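Local coordinates for protein endo-beta-1,4-glucanase (cellulase B) (Bacillus halodurans, PDB 4V2X) that hydrolyses beta-1,4-glucans and related plant polysaccharides such as xyloglucan, using a family 5 catalytic module joined to an Ig-like module and a family 46 carbohydrate-binding module, at residues 127-132 with 180-185; 159-164 with 212-217; 171-176 with 223-228. All coordinates share one frame; numbering follows the deposited sequence. Where two conformers were deposited one is given.

Contact 1. Residues 127-132 with 180-185; sequences QFLNRV and SNHFKD
Leu129 and His182 both place CG opposite the backbone N about chi1 (each -175°), and from facing helices these two side chains reach straight for each other. The helices belong to the outer layer of the (beta/alpha)8 barrel of the family 5 catalytic module: helix 126-141 supplies the leucine, and helix 165-183 supplies the histidine. Where they meet, CD2 of Leu129 sits over one face of the imidazole, 3.8 Å from the ring centroid and 15° off the ring normal. This is a CH-pi contact, with the methyl leaning toward the ND1 side of the ring. CG of Leu129 lies toward the other ring nitrogen, 4.0 Å from His182 NE2. The other branch of the leucine, CD1, comes within 4.3 Å of CE2 of Phe183, so the fork of one aliphatic side chain serves two neighbouring rings.

The hydrogen bond from NE2 to Asp133, on the same helix as Leu129, should limit rotation of the imidazole. Histidine thus suits a partly exposed position: it offers an apolar face to the leucine and a ring nitrogen, NE2, to the carboxylate of Asp133. Phe183 is the buried member of the group. Its ring turns inward to strand 190-193, touching Leu190 and Phe192, and meets Tyr186 edge-to-face, a setting that fits a wholly apolar aromatic side chain. The two adjacent rings are themselves in contact: His182 CD2 points at the face of Phe183 and lies 3.5 Å above the centre of its plane.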
loop_
_atom_site.group_PDB
_atom_site.type_symbol
_atom_site.label_atom_id
_atom_site.label_comp_id
_atom_site.label_asym_id
_atom_site.label_seq_id
_atom_site.Cartn_x
_atom_site.Cartn_y
_atom_site.Cartn_z
ATOM N N GLN A 127 -2.051 -17.501 -34.871
ATOM C CA GLN A 127 -1.699 -16.809 -36.103
ATOM C C GLN A 127 -1.296 -15.377 -35.790
ATOM O O GLN A 127 -0.291 -14.866 -36.284
ATOM C CB GLN A 127 -2.874 -16.833 -37.085
ATOM C CG GLN A 127 -2.993 -18.126 -37.884
ATOM C CD GLN A 127 -3.363 -19.340 -37.049
ATOM O OE1 GLN A 127 -4.501 -19.479 -36.604
ATOM N NE2 GLN A 127 -2.405 -20.238 -36.851
ATOM N N PHE A 128 -2.088 -14.739 -34.949
ATOM C CA PHE A 128 -1.768 -13.397 -34.481
ATOM C C PHE A 128 -0.445 -13.405 -33.728
ATOM O O PHE A 128 0.440 -12.614 -34.019
ATOM C CB PHE A 128 -2.883 -12.878 -33.596
ATOM C CG PHE A 128 -2.655 -11.480 -33.106
ATOM C CD1 PHE A 128 -2.785 -10.407 -33.971
ATOM C CD2 PHE A 128 -2.311 -11.239 -31.782
ATOM C CE1 PHE A 128 -2.570 -9.107 -33.526
ATOM C CE2 PHE A 128 -2.110 -9.943 -31.328
ATOM C CZ PHE A 128 -2.241 -8.878 -32.204
ATOM N N LEU A 129 -0.302 -14.318 -32.773
ATOM C CA LEU A 129 0.950 -14.446 -32.032
ATOM C C LEU A 129 2.163 -14.666 -32.942
ATOM O O LEU A 129 3.218 -14.072 -32.727
ATOM C CB LEU A 129 0.850 -15.562 -30.981
ATOM C CG LEU A 129 2.043 -15.752 -30.035
ATOM C CD1 LEU A 129 2.402 -14.450 -29.334
ATOM C CD2 LEU A 129 1.734 -16.841 -29.018
ATOM N N ASN A 130 2.027 -15.504 -33.968
ATOM C CA ASN A 130 3.143 -15.705 -34.890
ATOM C C ASN A 130 3.521 -14.430 -35.660
ATOM O O ASN A 130 4.695 -14.201 -35.937
ATOM C CB ASN A 130 2.868 -16.865 -35.853
ATOM C CG ASN A 130 3.142 -18.221 -35.221
ATOM O OD1 ASN A 130 4.022 -18.349 -34.370
ATOM N ND2 ASN A 130 2.398 -19.241 -35.639
ATOM N N ARG A 131 2.539 -13.601 -35.991
ATOM C CA ARG A 131 2.827 -12.334 -36.662
ATOM C C ARG A 131 3.574 -11.376 -35.729
ATOM O O ARG A 131 4.542 -10.741 -36.142
ATOM C CB ARG A 131 1.544 -11.695 -37.188
ATOM C CG ARG A 131 0.866 -12.511 -38.278
ATOM C CD ARG A 131 0.097 -11.621 -39.238
ATOM N NE ARG A 131 -0.957 -10.865 -38.559
ATOM C CZ ARG A 131 -2.120 -11.376 -38.161
ATOM N NH1 ARG A 131 -2.401 -12.659 -38.344
ATOM N NH2 ARG A 131 -3.010 -10.594 -37.561
ATOM N N VAL A 132 3.134 -11.297 -34.473
ATOM C CA VAL A 132 3.841 -10.501 -33.465
ATOM C C VAL A 132 5.263 -11.041 -33.308
ATOM O O VAL A 132 6.242 -10.295 -33.335
ATOM C CB VAL A 132 3.114 -10.534 -32.102
ATOM C CG1 VAL A 132 3.956 -9.857 -31.024
ATOM C CG2 VAL A 132 1.744 -9.869 -32.211
ATOM N N SER A 180 4.829 -15.564 -21.440
ATOM C CA SER A 180 6.081 -15.897 -20.772
ATOM C C SER A 180 6.579 -17.255 -21.253
ATOM O O SER A 180 7.766 -17.411 -21.520
ATOM C CB SER A 180 5.948 -15.842 -19.242
ATOM O OG SER A 180 5.156 -16.893 -18.723
ATOM N N ASN A 181 5.674 -18.219 -21.402
ATOM C CA ASN A 181 6.054 -19.539 -21.916
ATOM C C ASN A 181 6.519 -19.482 -23.368
ATOM O O ASN A 181 7.578 -20.026 -23.703
ATOM C CB ASN A 181 4.906 -20.532 -21.793
ATOM C CG ASN A 181 5.281 -21.910 -22.308
ATOM O OD1 ASN A 181 4.819 -22.334 -23.360
ATOM N ND2 ASN A 181 6.150 -22.596 -21.582
ATOM N N HIS A 182 5.740 -18.818 -24.220
ATOM C CA HIS A 182 6.075 -18.680 -25.642
ATOM C C HIS A 182 7.461 -18.073 -25.849
ATOM O O HIS A 182 8.240 -18.566 -26.661
ATOM C CB HIS A 182 5.028 -17.826 -26.373
ATOM C CG HIS A 182 5.246 -17.735 -27.852
ATOM N ND1 HIS A 182 4.828 -18.713 -28.729
ATOM C CD2 HIS A 182 5.847 -16.786 -28.611
ATOM C CE1 HIS A 182 5.158 -18.371 -29.961
ATOM N NE2 HIS A 182 5.779 -17.206 -29.917
ATOM N N PHE A 183 7.770 -17.014 -25.105
ATOM C CA PHE A 183 9.006 -16.263 -25.318
ATOM C C PHE A 183 10.155 -16.636 -24.374
ATOM O O PHE A 183 11.202 -15.992 -24.400
ATOM C CB PHE A 183 8.716 -14.755 -25.222
ATOM C CG PHE A 183 7.945 -14.212 -26.391
ATOM C CD1 PHE A 183 8.523 -14.165 -27.651
ATOM C CD2 PHE A 183 6.643 -13.740 -26.234
ATOM C CE1 PHE A 183 7.826 -13.662 -28.739
ATOM C CE2 PHE A 183 5.943 -13.229 -27.317
ATOM C CZ PHE A 183 6.532 -13.198 -28.573
ATOM N N LYS A 184 9.988 -17.682 -23.563
ATOM C CA LYS A 184 10.936 -17.952 -22.475
ATOM C C LYS A 184 12.388 -18.123 -22.915
ATOM O O LYS A 184 13.298 -17.729 -22.183
ATOM C CB LYS A 184 10.499 -19.165 -21.640
ATOM C CG LYS A 184 10.555 -20.511 -22.347
ATOM C CD LYS A 184 9.920 -21.588 -21.480
ATOM C CE LYS A 184 9.643 -22.854 -22.277
ATOM N NZ LYS A 184 10.890 -23.404 -22.868
ATOM N N ASP A 185 12.608 -18.689 -24.100
ATOM C CA ASP A 185 13.972 -18.943 -24.583
ATOM C C ASP A 185 14.533 -17.835 -25.483
ATOM O O ASP A 185 15.643 -17.956 -25.993
ATOM C CB ASP A 185 14.030 -20.294 -25.306
ATOM C CG ASP A 185 13.785 -21.462 -24.371
ATOM O OD1 ASP A 185 14.352 -21.470 -23.260
ATOM O OD2 ASP A 185 13.020 -22.369 -24.744
#

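Contact 2. Residues 159-164 with 212-217; sequences YEMEHN and HALLDD. With CA (calcium ion), chain B.
A buried apolar contact joins Met161 and Glu162, in the loop between helices 153-158 and 165-183, to Leu214 on helix 209-227 of the catalytic barrel. Leu214 puts its two methyls to different uses. CD1 presses on the loop backbone at Glu162 CA, 3.6 Å away, and stays close to CB of that residue, while CD2 lies beside the methionine. Met161 runs past the leucine in the opposite direction, its chain fully extended (chi2 -180°, chi3 171°). SD therefore lies 4.0 Å from Leu214 CB, and CE reaches 3.8 Å from Leu214 O and then CB of Asp217. A long, flexible, unbranched side chain suits such a path along a helix surface. Glu162 contributes only its aliphatic root here, for its carboxylate bonds to Arg208, Asn210 and His211.

Helix 209-227 also carries a calcium ion, bound by Asp216 OD1 at 2.3 Å and Asp217 OD1 at 2.4 Å. Two waters and the matching aspartates of the second subunit complete six ligands, so the metal ties the two copies together. One of the waters also donates to Ala213 O at 2.8 Å. The second oxygen of Asp217 is held by Tyr165 and by Lys261 of the second subunit, which, together with the calcium bond through OD1, should hold the carboxylate in place. Asp216 OD2 is paired with Lys261 and Thr258 of its own chain, on helix 249-262.

Around the apolar part, Met161 rests on Val168 and Met169 and Leu214 on Tyr165, all in helix 165-183, while Phe200, in the loop before helix 209-227, also touches the methionine.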
loop_
_atom_site.group_PDB
_atom_site.type_symbol
_atom_site.label_atom_id
_atom_site.label_comp_id
_atom_site.label_asym_id
_atom_site.label_seq_id
_atom_site.Cartn_x
_atom_site.Cartn_y
_atom_site.Cartn_z
ATOM N N TYR A 159 -9.166 -2.685 -16.364
ATOM C CA TYR A 159 -9.734 -1.662 -15.475
ATOM C C TYR A 159 -10.925 -2.151 -14.639
ATOM O O TYR A 159 -11.283 -1.508 -13.647
ATOM C CB TYR A 159 -10.178 -0.443 -16.295
ATOM C CG TYR A 159 -11.505 -0.681 -16.961
ATOM C CD1 TYR A 159 -11.591 -1.465 -18.104
ATOM C CD2 TYR A 159 -12.680 -0.163 -16.424
ATOM C CE1 TYR A 159 -12.801 -1.725 -18.704
ATOM C CE2 TYR A 159 -13.901 -0.413 -17.022
ATOM C CZ TYR A 159 -13.948 -1.198 -18.162
ATOM O OH TYR A 159 -15.140 -1.471 -18.783
ATOM N N GLU A 160 -11.558 -3.249 -15.066
ATOM C CA GLU A 160 -12.698 -3.844 -14.360
ATOM C C GLU A 160 -12.313 -4.440 -13.020
ATOM O O GLU A 160 -13.194 -4.772 -12.232
ATOM C CB GLU A 160 -13.324 -4.984 -15.181
ATOM C CG GLU A 160 -14.001 -4.588 -16.483
ATOM C CD GLU A 160 -14.514 -5.799 -17.252
ATOM O OE1 GLU A 160 -14.840 -6.836 -16.630
ATOM O OE2 GLU A 160 -14.589 -5.724 -18.487
ATOM N N MET A 161 -11.014 -4.595 -12.777
ATOM C CA MET A 161 -10.511 -5.354 -11.630
ATOM C C MET A 161 -11.099 -4.927 -10.289
ATOM O O MET A 161 -11.249 -5.760 -9.384
ATOM C CB MET A 161 -8.984 -5.255 -11.582
ATOM C CG MET A 161 -8.315 -6.235 -10.641
ATOM S SD MET A 161 -6.540 -5.954 -10.716
ATOM C CE MET A 161 -5.964 -6.993 -9.383
ATOM N N GLU A 162 -11.419 -3.644 -10.139
ATOM C CA GLU A 162 -11.928 -3.152 -8.861
ATOM C C GLU A 162 -13.208 -3.854 -8.422
ATOM O O GLU A 162 -13.385 -4.111 -7.234
ATOM C CB GLU A 162 -12.144 -1.644 -8.896
ATOM C CG GLU A 162 -12.702 -1.091 -7.604
ATOM C CD GLU A 162 -12.457 0.385 -7.456
ATOM O OE1 GLU A 162 -12.846 1.144 -8.373
ATOM O OE2 GLU A 162 -11.872 0.772 -6.423
ATOM N N HIS A 163 -14.094 -4.154 -9.367
ATOM C CA HIS A 163 -15.348 -4.856 -9.051
ATOM C C HIS A 163 -15.405 -6.267 -9.639
ATOM O O HIS A 163 -16.454 -6.911 -9.636
ATOM C CB HIS A 163 -16.532 -4.020 -9.525
ATOM C CG HIS A 163 -16.613 -2.682 -8.862
ATOM N ND1 HIS A 163 -17.027 -2.526 -7.559
ATOM C CD2 HIS A 163 -16.324 -1.440 -9.317
ATOM C CE1 HIS A 163 -16.989 -1.246 -7.237
ATOM N NE2 HIS A 163 -16.567 -0.566 -8.286
ATOM N N ASN A 164 -14.262 -6.752 -10.111
ATOM C CA ASN A 164 -14.151 -8.089 -10.676
ATOM C C ASN A 164 -12.720 -8.590 -10.498
ATOM O O ASN A 164 -12.009 -8.814 -11.471
ATOM C CB ASN A 164 -14.542 -8.073 -12.152
ATOM C CG ASN A 164 -14.656 -9.472 -12.745
ATOM O OD1 ASN A 164 -14.615 -10.471 -12.029
ATOM N ND2 ASN A 164 -14.777 -9.541 -14.065
ATOM N N HIS A 212 -4.427 1.833 -6.215
ATOM C CA HIS A 212 -2.983 1.593 -6.065
ATOM C C HIS A 212 -2.721 0.145 -5.703
ATOM O O HIS A 212 -1.799 -0.479 -6.227
ATOM C CB HIS A 212 -2.383 2.511 -5.003
ATOM C CG HIS A 212 -2.659 3.956 -5.247
ATOM N ND1 HIS A 212 -2.202 4.621 -6.364
ATOM C CD2 HIS A 212 -3.376 4.857 -4.537
ATOM C CE1 HIS A 212 -2.611 5.877 -6.320
ATOM N NE2 HIS A 212 -3.330 6.044 -5.225
ATOM N N ALA A 213 -3.547 -0.392 -4.809
ATOM C CA ALA A 213 -3.396 -1.778 -4.384
ATOM C C ALA A 213 -3.616 -2.761 -5.522
ATOM O O ALA A 213 -2.931 -3.786 -5.608
ATOM C CB ALA A 213 -4.340 -2.081 -3.234
ATOM N N LEU A 214 -4.573 -2.449 -6.395
ATOM C CA LEU A 214 -4.846 -3.290 -7.557
ATOM C C LEU A 214 -3.649 -3.315 -8.507
ATOM O O LEU A 214 -3.261 -4.369 -8.997
ATOM C CB LEU A 214 -6.097 -2.804 -8.294
ATOM C CG LEU A 214 -7.398 -2.775 -7.482
ATOM C CD1 LEU A 214 -8.504 -2.101 -8.274
ATOM C CD2 LEU A 214 -7.826 -4.172 -7.068
ATOM N N LEU A 215 -3.061 -2.153 -8.775
ATOM C CA LEU A 215 -1.907 -2.098 -9.677
ATOM C C LEU A 215 -0.702 -2.840 -9.086
ATOM O O LEU A 215 0.002 -3.566 -9.795
ATOM C CB LEU A 215 -1.536 -0.653 -10.032
ATOM C CG LEU A 215 -0.304 -0.495 -10.932
ATOM C CD1 LEU A 215 -0.394 -1.306 -12.217
ATOM C CD2 LEU A 215 -0.090 0.971 -11.247
ATOM N N ASP A 216 -0.485 -2.704 -7.784
ATOM C CA ASP A 216 0.581 -3.477 -7.152
ATOM C C ASP A 216 0.372 -4.975 -7.397
ATOM O O ASP A 216 1.311 -5.690 -7.713
ATOM C CB ASP A 216 0.670 -3.215 -5.654
ATOM C CG ASP A 216 1.589 -4.199 -4.955
ATOM O OD1 ASP A 216 1.100 -5.292 -4.564
ATOM O OD2 ASP A 216 2.805 -3.911 -4.829
ATOM N N ASP A 217 -0.863 -5.440 -7.238
ATOM C CA ASP A 217 -1.173 -6.854 -7.459
ATOM C C ASP A 217 -0.913 -7.298 -8.903
ATOM O O ASP A 217 -0.373 -8.377 -9.129
ATOM C CB ASP A 217 -2.615 -7.160 -7.067
ATOM C CG ASP A 217 -2.844 -7.108 -5.566
ATOM O OD1 ASP A 217 -1.871 -6.952 -4.792
ATOM O OD2 ASP A 217 -4.009 -7.244 -5.152
HETATM CA CA CA B . -0.305 -6.462 -3.101
HETATM O O HOH W 1 -1.650 -4.464 -3.172
HETATM O O HOH W 2 1.186 -5.376 -1.551
#

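Contact 3. Residues 171-176 with 223-228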
loop_
_atom_site.group_PDB
_atom_site.type_symbol
_atom_site.label_atom_id
_atom_site.label_comp_id
_atom_site.label_asym_id
_atom_site.label_seq_id
_atom_site.Cartn_x
_atom_site.Cartn_y
_atom_site.Cartn_z
ATOM N N LYS A 171 -7.854 -13.886 -16.243
ATOM C CA LYS A 171 -7.551 -13.539 -17.633
ATOM C C LYS A 171 -6.126 -13.002 -17.806
ATOM O O LYS A 171 -5.397 -13.419 -18.708
ATOM C CB LYS A 171 -8.566 -12.507 -18.117
ATOM C CG LYS A 171 -8.530 -12.241 -19.610
ATOM C CD LYS A 171 -9.723 -11.402 -20.020
ATOM C CE LYS A 171 -9.642 -10.971 -21.474
ATOM N NZ LYS A 171 -10.878 -10.274 -21.887
ATOM N N TYR A 172 -5.741 -12.080 -16.927
ATOM C CA TYR A 172 -4.400 -11.489 -16.921
ATOM C C TYR A 172 -3.330 -12.558 -16.700
ATOM O O TYR A 172 -2.346 -12.617 -17.436
ATOM C CB TYR A 172 -4.344 -10.429 -15.825
ATOM C CG TYR A 172 -3.064 -9.651 -15.663
ATOM C CD1 TYR A 172 -2.781 -8.549 -16.467
ATOM C CD2 TYR A 172 -2.171 -9.960 -14.645
ATOM C CE1 TYR A 172 -1.625 -7.802 -16.286
ATOM C CE2 TYR A 172 -1.015 -9.219 -14.459
ATOM C CZ TYR A 172 -0.748 -8.146 -15.277
ATOM O OH TYR A 172 0.401 -7.429 -15.056
ATOM N N ARG A 173 -3.537 -13.408 -15.692
ATOM C CA ARG A 173 -2.625 -14.514 -15.419
ATOM C C ARG A 173 -2.471 -15.403 -16.650
ATOM O O ARG A 173 -1.359 -15.755 -17.030
ATOM C CB ARG A 173 -3.127 -15.333 -14.225
ATOM C CG ARG A 173 -2.429 -16.666 -14.009
ATOM C CD ARG A 173 -2.873 -17.300 -12.700
ATOM N NE ARG A 173 -2.129 -16.771 -11.565
ATOM C CZ ARG A 173 -0.902 -17.164 -11.244
ATOM N NH1 ARG A 173 -0.293 -18.085 -11.975
ATOM N NH2 ARG A 173 -0.282 -16.634 -10.199
ATOM N N SER A 174 -3.591 -15.759 -17.270
ATOM C CA SER A 174 -3.549 -16.636 -18.436
ATOM C C SER A 174 -2.710 -16.047 -19.569
ATOM O O SER A 174 -1.904 -16.743 -20.183
ATOM C CB SER A 174 -4.952 -16.943 -18.949
ATOM O OG SER A 174 -4.856 -17.726 -20.129
ATOM N N LEU A 175 -2.896 -14.761 -19.840
ATOM C CA LEU A 175 -2.175 -14.125 -20.933
ATOM C C LEU A 175 -0.680 -14.099 -20.653
ATOM O O LEU A 175 0.115 -14.445 -21.525
ATOM C CB LEU A 175 -2.712 -12.715 -21.207
ATOM C CG LEU A 175 -4.118 -12.632 -21.807
ATOM C CD1 LEU A 175 -4.498 -11.183 -22.061
ATOM C CD2 LEU A 175 -4.245 -13.424 -23.097
ATOM N N TRP A 176 -0.291 -13.724 -19.435
ATOM C CA TRP A 176 1.126 -13.645 -19.117
ATOM C C TRP A 176 1.773 -15.016 -18.951
ATOM O O TRP A 176 2.952 -15.167 -19.233
ATOM C CB TRP A 176 1.389 -12.760 -17.898
ATOM C CG TRP A 176 1.528 -11.322 -18.305
ATOM C CD1 TRP A 176 0.779 -10.270 -17.883
ATOM C CD2 TRP A 176 2.458 -10.800 -19.263
ATOM N NE1 TRP A 176 1.195 -9.115 -18.503
ATOM C CE2 TRP A 176 2.225 -9.416 -19.356
ATOM C CE3 TRP A 176 3.474 -11.368 -20.040
ATOM C CZ2 TRP A 176 2.966 -8.588 -20.201
ATOM C CZ3 TRP A 176 4.207 -10.546 -20.882
ATOM C CH2 TRP A 176 3.953 -9.170 -20.948
ATOM N N PHE A 223 5.221 -10.388 -12.259
ATOM C CA PHE A 223 6.572 -10.737 -11.822
ATOM C C PHE A 223 6.669 -12.223 -11.460
ATOM O O PHE A 223 7.550 -12.935 -11.959
ATOM C CB PHE A 223 6.971 -9.857 -10.639
ATOM C CG PHE A 223 8.272 -10.237 -9.998
ATOM C CD1 PHE A 223 9.463 -9.680 -10.436
ATOM C CD2 PHE A 223 8.297 -11.131 -8.931
ATOM C CE1 PHE A 223 10.660 -10.018 -9.836
ATOM C CE2 PHE A 223 9.497 -11.471 -8.327
ATOM C CZ PHE A 223 10.675 -10.917 -8.779
ATOM N N GLU A 224 5.752 -12.678 -10.610
ATOM C CA GLU A 224 5.747 -14.072 -10.134
ATOM C C GLU A 224 5.650 -15.069 -11.291
ATOM O O GLU A 224 6.401 -16.042 -11.349
ATOM C CB GLU A 224 4.591 -14.302 -9.160
ATOM C CG GLU A 224 4.819 -13.742 -7.766
ATOM C CD GLU A 224 3.622 -13.955 -6.853
ATOM O OE1 GLU A 224 2.572 -13.309 -7.072
ATOM O OE2 GLU A 224 3.723 -14.778 -5.922
ATOM N N ILE A 225 4.718 -14.817 -12.203
ATOM C CA ILE A 225 4.512 -15.666 -13.369
ATOM C C ILE A 225 5.758 -15.727 -14.235
ATOM O O ILE A 225 6.259 -16.807 -14.533
ATOM C CB ILE A 225 3.322 -15.182 -14.226
ATOM C CG1 ILE A 225 2.007 -15.454 -13.493
ATOM C CG2 ILE A 225 3.306 -15.878 -15.581
ATOM C CD1 ILE A 225 0.823 -14.700 -14.044
ATOM N N VAL A 226 6.263 -14.569 -14.648
ATOM C CA VAL A 226 7.410 -14.555 -15.543
ATOM C C VAL A 226 8.606 -15.228 -14.867
ATOM O O VAL A 226 9.233 -16.107 -15.453
ATOM C CB VAL A 226 7.776 -13.128 -16.017
ATOM C CG1 VAL A 226 9.044 -13.143 -16.867
ATOM C CG2 VAL A 226 6.632 -12.529 -16.827
ATOM N N ARG A 227 8.909 -14.833 -13.636
ATOM C CA ARG A 227 10.151 -15.264 -12.992
ATOM C C ARG A 227 10.248 -16.774 -12.786
ATOM O O ARG A 227 11.354 -17.309 -12.695
ATOM C CB ARG A 227 10.364 -14.531 -11.667
ATOM C CG ARG A 227 10.860 -13.103 -11.850
ATOM C CD ARG A 227 12.346 -13.073 -12.189
ATOM N NE ARG A 227 12.852 -11.721 -12.428
ATOM C CZ ARG A 227 12.957 -11.134 -13.623
ATOM N NH1 ARG A 227 12.585 -11.749 -14.738
ATOM N NH2 ARG A 227 13.435 -9.903 -13.700
ATOM N N GLN A 228 9.105 -17.450 -12.745
ATOM C CA GLN A 228 9.068 -18.890 -12.488
ATOM C C GLN A 228 8.662 -19.717 -13.715
ATOM O O GLN A 228 8.351 -20.905 -13.590
ATOM C CB GLN A 228 8.127 -19.148 -11.311
ATOM C CG GLN A 228 8.606 -18.475 -10.031
ATOM C CD GLN A 228 7.683 -18.703 -8.851
ATOM O OE1 GLN A 228 8.101 -19.218 -7.814
ATOM N NE2 GLN A 228 6.421 -18.319 -9.002
#
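Ile225 of helix 209-227 inserts its branched side chain between Arg173 and Trp176 of helix 165-183, a neighbouring helix in the outer layer of the (beta/alpha)8 barrel. At CB the chain forks. The CG2 branch, opposite the backbone N, goes to the tryptophan's backbone, 3.7 Å from Trp176 O, and meets that residue's side chain at CB, 4.3 Å away. The other branch starts at CG1, placed beside the backbone N (chi1 -71°), and extends from there (chi2 164°). Its first carbon faces the arginine head, with CG1 3.8 Å from Arg173 NH1 and lying over one face of the guanidinium. The tip, CD1, lands on the root of the same arginine, 3.7 Å from Arg173 CA and about as far from CG.

Arg173 bends at chi3 (-83°), which folds its head back over the isoleucine. Two conformers of this side chain were deposited, so the placing of CG1 over the guanidinium face is described for one of them and is less certain than the contact of CD1 with CA. In the conformer described, NH1 forms a salt bridge with Glu177, one turn further along the same helix, and the arginine also packs on Arg173 of the second subunit. Trp176 turns its indole away from Ile225 and gives its NE1 hydrogen to Ser194 O, while its backbone O receives Ser180 OG. A beta-branched, apolar residue fits here because its two arms can touch two residues one turn apart on the facing helix. The same two helices are also joined by a hydrogen bond of Tyr172 OH with Leu218 O, earlier on 209-227. With the polar ends of arginine and tryptophan engaged elsewhere, 171-176 and 223-228 themselves meet by dispersion, with shape rather than directional bonding setting the fit.

All three contacts lie in the outer layer of the barrel, contact 2 joining a loop to a helix. Contacts 1 and 3 share helix 165-183, contacts 2 and 3 share helix 209-227, and 126-141 enters through contact 1 alone. Contacts 2 and 3 are buried and both touch the second subunit; contact 1 is only partly buried, meets no other chain, and mixes a leucine with a histidine tied to a carboxylate. Contact 3 sets isoleucine against an arginine and a tryptophan, contact 2 methionine against leucine beside a metal site shared by two chains. Contacts 1 and 3 meet directly, Ser180 OG lying 3.8 Å from Ile225 CG2, whereas contacts 1 and 2 stay about 14 Å apart at their nearest atoms.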